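Local coordinates for translocator protein BipD (Burkholderia pseudomallei, PDB 3NFT) that is required for invasion of epithelial cells and survival inside host cells, and probably regulates type III secretion of the effectors BipB and BipC, at residues 91-103 and 276-290. Sequence-based numbering, arbitrary orientation.
Sequences AQRNLLERLETEL and NSNFDNLVKVLSGAI
Leu-99 of helix 76-103 sits as a knob in a hole formed by Val-283, Leu-286, Ser-287 and Ile-290, where this helix from the N-terminal part of the chain lies on the long helix 244-295 of the predicted coiled coil. The segments run the same way, crossing at 20° with axes 10.7 Å apart. The two methyls of the knob divide the work: Leu-99 CD1 lies 4.0 Å from Leu-286 CD1 and also touches Val-283 CG1, while Leu-99 CD2 reaches Ile-290 CD1 at 3.8 Å. One turn on, Leu-103 CG packs on Ile-290 CG1, and the bent chain of Glu-102 folds its carboxylate over Ile-290 CG2. In BipD the N-terminal domain is an intramolecular chaperone that keeps coiled-coil residues from oligomerising prematurely; if this helix belongs to that domain, as its position suggests, laying it along the coiled coil would fit that role. Toward the other end Phe-279, with CG anti to the backbone N (chi1 174°), points its ring at helix 76-103, one face under Gln-92 and an edge against Leu-96. Gln-92 CG stands over the ring centre in a CH-pi contact, 3.6 Å from the centroid, and Leu-96 CG meets the rim at Phe-279 CE1, also 3.6 Å away. Beyond CG the Gln-92 chain runs on extended over the ring, its amide inclined to it, and brings NE2 to Asn-276 OD1 at 3.2 Å, a weak, bent hydrogen bond between amides turned 76° apart. Two waters reinforce it: one donates to both Gln-92 OE1 and Asn-276 OD1, the other donates to Asn-276 O and weakly accepts from Gln-92 NE2. Asn-276 ND2 hydrogen-bonds Glu-44 OE2, the stronger polar partner of this side chain. Helix 121-160 packs beside the apolar seam through Ile-130 and Ile-137, and Leu-33 of helix 30-35 touches Leu-95 and Val-283, whose methyls CD2 and CG2 meet at 3.9 Å.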
loop_
_atom_site.group_PDB
_atom_site.type_symbol
_atom_site.label_atom_id
_atom_site.label_comp_id
_atom_site.label_asym_id
_atom_site.label_seq_id
_atom_site.Cartn_x
_atom_site.Cartn_y
_atom_site.Cartn_z
ATOM N N ALA A 91 -10.598 10.976 -16.407
ATOM C CA ALA A 91 -9.751 12.042 -15.882
ATOM C C ALA A 91 -9.058 11.612 -14.592
ATOM O O ALA A 91 -7.875 11.890 -14.364
ATOM C CB ALA A 91 -10.565 13.312 -15.681
ATOM N N GLN A 92 -9.800 10.900 -13.745
ATOM C CA GLN A 92 -9.229 10.410 -12.503
ATOM C C GLN A 92 -8.115 9.405 -12.763
ATOM O O GLN A 92 -7.047 9.461 -12.140
ATOM C CB GLN A 92 -10.301 9.762 -11.651
ATOM C CG GLN A 92 -11.294 10.685 -11.026
ATOM C CD GLN A 92 -12.407 9.931 -10.309
ATOM O OE1 GLN A 92 -12.953 8.969 -10.850
ATOM N NE2 GLN A 92 -12.772 10.391 -9.085
ATOM N N ARG A 93 -8.377 8.455 -13.657
ATOM C CA ARG A 93 -7.364 7.447 -14.002
ATOM C C ARG A 93 -6.111 8.099 -14.576
ATOM O O ARG A 93 -4.984 7.718 -14.241
ATOM C CB ARG A 93 -7.933 6.429 -14.997
ATOM C CG ARG A 93 -6.980 5.247 -15.230
ATOM C CD ARG A 93 -7.580 4.130 -16.086
ATOM N NE ARG A 93 -6.651 2.989 -16.201
ATOM C CZ ARG A 93 -6.714 1.846 -15.508
ATOM N NH1 ARG A 93 -7.673 1.614 -14.616
ATOM N NH2 ARG A 93 -5.802 0.901 -15.730
ATOM N N ASN A 94 -6.315 9.073 -15.459
ATOM C CA ASN A 94 -5.188 9.783 -16.083
ATOM C C ASN A 94 -4.320 10.457 -15.021
ATOM O O ASN A 94 -3.088 10.396 -15.090
ATOM C CB ASN A 94 -5.679 10.832 -17.080
ATOM C CG ASN A 94 -6.192 10.244 -18.396
ATOM O OD1 ASN A 94 -6.812 10.965 -19.184
ATOM N ND2 ASN A 94 -5.943 8.964 -18.645
ATOM N N LEU A 95 -4.951 11.092 -14.037
ATOM C CA LEU A 95 -4.198 11.770 -12.986
ATOM C C LEU A 95 -3.414 10.750 -12.144
ATOM O O LEU A 95 -2.270 10.960 -11.792
ATOM C CB LEU A 95 -5.125 12.627 -12.120
ATOM C CG LEU A 95 -4.510 13.378 -10.929
ATOM C CD1 LEU A 95 -3.250 14.156 -11.319
ATOM C CD2 LEU A 95 -5.533 14.319 -10.282
ATOM N N LEU A 96 -4.047 9.645 -11.791
ATOM C CA LEU A 96 -3.321 8.586 -11.072
ATOM C C LEU A 96 -2.129 8.059 -11.871
ATOM O O LEU A 96 -1.060 7.830 -11.321
ATOM C CB LEU A 96 -4.268 7.440 -10.680
ATOM C CG LEU A 96 -5.293 7.751 -9.589
ATOM C CD1 LEU A 96 -6.134 6.515 -9.238
ATOM C CD2 LEU A 96 -4.669 8.293 -8.333
ATOM N N GLU A 97 -2.316 7.878 -13.166
ATOM C CA GLU A 97 -1.227 7.402 -14.033
ATOM C C GLU A 97 -0.047 8.379 -14.016
ATOM O O GLU A 97 1.117 7.960 -13.977
ATOM C CB GLU A 97 -1.745 7.158 -15.455
ATOM C CG GLU A 97 -2.611 5.907 -15.541
ATOM C CD GLU A 97 -3.270 5.693 -16.903
ATOM O OE1 GLU A 97 -3.120 6.549 -17.805
ATOM O OE2 GLU A 97 -3.938 4.650 -17.074
ATOM N N ARG A 98 -0.340 9.684 -14.026
ATOM C CA ARG A 98 0.726 10.697 -13.956
ATOM C C ARG A 98 1.451 10.663 -12.626
ATOM O O ARG A 98 2.671 10.781 -12.586
ATOM C CB ARG A 98 0.175 12.103 -14.221
ATOM C CG ARG A 98 -0.411 12.227 -15.608
ATOM C CD ARG A 98 -0.545 13.663 -16.092
ATOM N NE ARG A 98 -1.472 14.479 -15.314
ATOM C CZ ARG A 98 -2.806 14.481 -15.448
ATOM N NH1 ARG A 98 -3.430 13.681 -16.313
ATOM N NH2 ARG A 98 -3.531 15.285 -14.694
ATOM N N LEU A 99 0.699 10.498 -11.540
ATOM C CA LEU A 99 1.289 10.388 -10.198
ATOM C C LEU A 99 2.164 9.147 -10.073
ATOM O O LEU A 99 3.256 9.198 -9.494
ATOM C CB LEU A 99 0.194 10.410 -9.128
ATOM C CG LEU A 99 -0.541 11.750 -8.987
ATOM C CD1 LEU A 99 -1.859 11.600 -8.217
ATOM C CD2 LEU A 99 0.356 12.792 -8.287
ATOM N N GLU A 100 1.702 8.039 -10.643
ATOM C CA GLU A 100 2.447 6.788 -10.628
ATOM C C GLU A 100 3.771 6.962 -11.375
ATOM O O GLU A 100 4.833 6.507 -10.922
ATOM C CB GLU A 100 1.609 5.679 -11.251
ATOM C CG GLU A 100 2.325 4.344 -11.340
ATOM C CD GLU A 100 1.426 3.226 -11.834
ATOM O OE1 GLU A 100 0.209 3.452 -12.053
ATOM O OE2 GLU A 100 1.961 2.116 -12.031
ATOM N N THR A 101 3.710 7.629 -12.516
ATOM C CA THR A 101 4.917 7.917 -13.290
ATOM C C THR A 101 5.900 8.778 -12.490
ATOM O O THR A 101 7.107 8.514 -12.507
ATOM C CB THR A 101 4.564 8.566 -14.635
ATOM O OG1 THR A 101 3.732 7.665 -15.375
ATOM C CG2 THR A 101 5.821 8.873 -15.446
ATOM N N GLU A 102 5.383 9.784 -11.782
ATOM C CA GLU A 102 6.181 10.599 -10.852
ATOM C C GLU A 102 6.895 9.749 -9.791
ATOM O O GLU A 102 8.035 10.053 -9.422
ATOM C CB GLU A 102 5.292 11.630 -10.142
ATOM C CG GLU A 102 5.248 13.012 -10.756
ATOM C CD GLU A 102 5.869 14.070 -9.853
ATOM O OE1 GLU A 102 5.133 14.989 -9.436
ATOM O OE2 GLU A 102 7.084 13.980 -9.551
ATOM N N LEU A 103 6.217 8.706 -9.305
ATOM C CA LEU A 103 6.743 7.811 -8.258
ATOM C C LEU A 103 7.737 6.748 -8.738
ATOM O O LEU A 103 8.493 6.200 -7.931
ATOM C CB LEU A 103 5.587 7.092 -7.544
ATOM C CG LEU A 103 4.878 7.863 -6.440
ATOM C CD1 LEU A 103 3.481 7.274 -6.181
ATOM C CD2 LEU A 103 5.734 7.875 -5.163
ATOM N N ASN A 276 -15.822 9.958 -4.835
ATOM C CA ASN A 276 -15.122 11.063 -5.470
ATOM C C ASN A 276 -14.341 11.893 -4.458
ATOM O O ASN A 276 -13.258 12.347 -4.752
ATOM C CB ASN A 276 -16.099 11.946 -6.226
ATOM C CG ASN A 276 -16.507 11.353 -7.569
ATOM O OD1 ASN A 276 -15.799 10.501 -8.126
ATOM N ND2 ASN A 276 -17.593 11.883 -8.151
ATOM N N SER A 277 -14.906 12.096 -3.267
ATOM C CA SER A 277 -14.193 12.736 -2.162
ATOM C C SER A 277 -12.962 11.924 -1.763
ATOM O O SER A 277 -11.870 12.473 -1.606
ATOM C CB SER A 277 -15.138 12.957 -0.978
ATOM O OG SER A 277 -14.444 13.506 0.127
ATOM N N ASN A 278 -13.131 10.597 -1.626
ATOM C CA ASN A 278 -11.998 9.705 -1.355
ATOM C C ASN A 278 -10.902 9.802 -2.427
ATOM O O ASN A 278 -9.707 9.768 -2.112
ATOM C CB ASN A 278 -12.461 8.251 -1.212
ATOM C CG ASN A 278 -13.083 7.957 0.149
ATOM O OD1 ASN A 278 -12.982 8.762 1.085
ATOM N ND2 ASN A 278 -13.682 6.763 0.291
ATOM N N PHE A 279 -11.293 9.939 -3.693
ATOM C CA PHE A 279 -10.314 10.084 -4.751
ATOM C C PHE A 279 -9.513 11.381 -4.575
ATOM O O PHE A 279 -8.289 11.382 -4.636
ATOM C CB PHE A 279 -10.937 10.084 -6.146
ATOM C CG PHE A 279 -9.939 10.369 -7.218
ATOM C CD1 PHE A 279 -9.201 9.343 -7.805
ATOM C CD2 PHE A 279 -9.700 11.672 -7.634
ATOM C CE1 PHE A 279 -8.256 9.606 -8.782
ATOM C CE2 PHE A 279 -8.740 11.926 -8.630
ATOM C CZ PHE A 279 -8.013 10.896 -9.172
ATOM N N ASP A 280 -10.225 12.472 -4.353
ATOM C CA ASP A 280 -9.556 13.756 -4.141
ATOM C C ASP A 280 -8.565 13.669 -2.970
ATOM O O ASP A 280 -7.436 14.173 -3.057
ATOM C CB ASP A 280 -10.592 14.842 -3.917
ATOM C CG ASP A 280 -11.358 15.194 -5.183
ATOM O OD1 ASP A 280 -12.255 16.068 -5.104
ATOM O OD2 ASP A 280 -11.050 14.641 -6.270
ATOM N N ASN A 281 -8.982 13.040 -1.877
ATOM C CA ASN A 281 -8.098 12.840 -0.728
ATOM C C ASN A 281 -6.902 11.965 -1.057
ATOM O O ASN A 281 -5.781 12.246 -0.631
ATOM C CB ASN A 281 -8.854 12.212 0.431
ATOM C CG ASN A 281 -9.808 13.166 1.100
ATOM O OD1 ASN A 281 -9.726 14.383 0.918
ATOM N ND2 ASN A 281 -10.726 12.618 1.887
ATOM N N LEU A 282 -7.128 10.910 -1.831
ATOM C CA LEU A 282 -6.035 10.058 -2.315
ATOM C C LEU A 282 -4.985 10.845 -3.095
ATOM O O LEU A 282 -3.786 10.705 -2.854
ATOM C CB LEU A 282 -6.568 8.899 -3.158
ATOM C CG LEU A 282 -5.573 7.967 -3.871
ATOM C CD1 LEU A 282 -4.657 7.229 -2.868
ATOM C CD2 LEU A 282 -6.314 6.962 -4.788
ATOM N N VAL A 283 -5.444 11.691 -4.001
ATOM C CA VAL A 283 -4.528 12.510 -4.778
ATOM C C VAL A 283 -3.759 13.462 -3.865
ATOM O O VAL A 283 -2.556 13.653 -4.042
ATOM C CB VAL A 283 -5.255 13.303 -5.876
ATOM C CG1 VAL A 283 -4.300 14.369 -6.492
ATOM C CG2 VAL A 283 -5.786 12.355 -6.898
ATOM N N LYS A 284 -4.455 14.084 -2.905
ATOM C CA LYS A 284 -3.788 15.003 -1.965
ATOM C C LYS A 284 -2.734 14.276 -1.119
ATOM O O LYS A 284 -1.641 14.790 -0.883
ATOM C CB LYS A 284 -4.822 15.699 -1.082
ATOM C CG LYS A 284 -5.667 16.735 -1.833
ATOM C CD LYS A 284 -6.836 17.243 -1.019
ATOM C CE LYS A 284 -7.742 18.136 -1.871
ATOM N NZ LYS A 284 -8.799 18.809 -1.063
ATOM N N VAL A 285 -3.050 13.053 -0.695
ATOM C CA VAL A 285 -2.091 12.217 0.027
ATOM C C VAL A 285 -0.878 11.857 -0.834
ATOM O O VAL A 285 0.267 12.005 -0.413
ATOM C CB VAL A 285 -2.760 10.931 0.591
ATOM C CG1 VAL A 285 -1.708 9.940 1.070
ATOM C CG2 VAL A 285 -3.688 11.326 1.722
ATOM N N LEU A 286 -1.122 11.411 -2.052
ATOM C CA LEU A 286 -0.048 11.012 -2.948
ATOM C C LEU A 286 0.846 12.197 -3.330
ATOM O O LEU A 286 2.065 12.050 -3.390
ATOM C CB LEU A 286 -0.617 10.371 -4.212
ATOM C CG LEU A 286 -1.273 8.990 -4.105
ATOM C CD1 LEU A 286 -1.972 8.659 -5.450
ATOM C CD2 LEU A 286 -0.256 7.934 -3.747
ATOM N N SER A 287 0.233 13.365 -3.552
ATOM C CA SER A 287 0.986 14.562 -3.901
ATOM C C SER A 287 1.882 14.980 -2.758
ATOM O O SER A 287 3.049 15.320 -2.972
ATOM C CB SER A 287 0.022 15.690 -4.254
ATOM O OG SER A 287 -0.700 15.275 -5.373
ATOM N N GLY A 288 1.345 14.939 -1.535
ATOM C CA GLY A 288 2.129 15.244 -0.347
ATOM C C GLY A 288 3.267 14.271 -0.143
ATOM O O GLY A 288 4.391 14.679 0.203
ATOM N N ALA A 289 2.988 12.981 -0.350
ATOM C CA ALA A 289 4.021 11.939 -0.278
ATOM C C ALA A 289 5.153 12.190 -1.271
ATOM O O ALA A 289 6.322 12.105 -0.923
ATOM C CB ALA A 289 3.413 10.530 -0.510
ATOM N N ILE A 290 4.788 12.474 -2.513
ATOM C CA ILE A 290 5.768 12.752 -3.561
ATOM C C ILE A 290 6.603 13.980 -3.222
ATOM O O ILE A 290 7.821 13.987 -3.440
ATOM C CB ILE A 290 5.070 12.947 -4.921
ATOM C CG1 ILE A 290 4.560 11.594 -5.427
ATOM C CG2 ILE A 290 6.026 13.592 -5.938
ATOM C CD1 ILE A 290 3.503 11.702 -6.544
HETATM O O HOH W 1 -13.087 13.016 -7.561
HETATM O O HOH W 2 -14.860 7.949 -8.933
#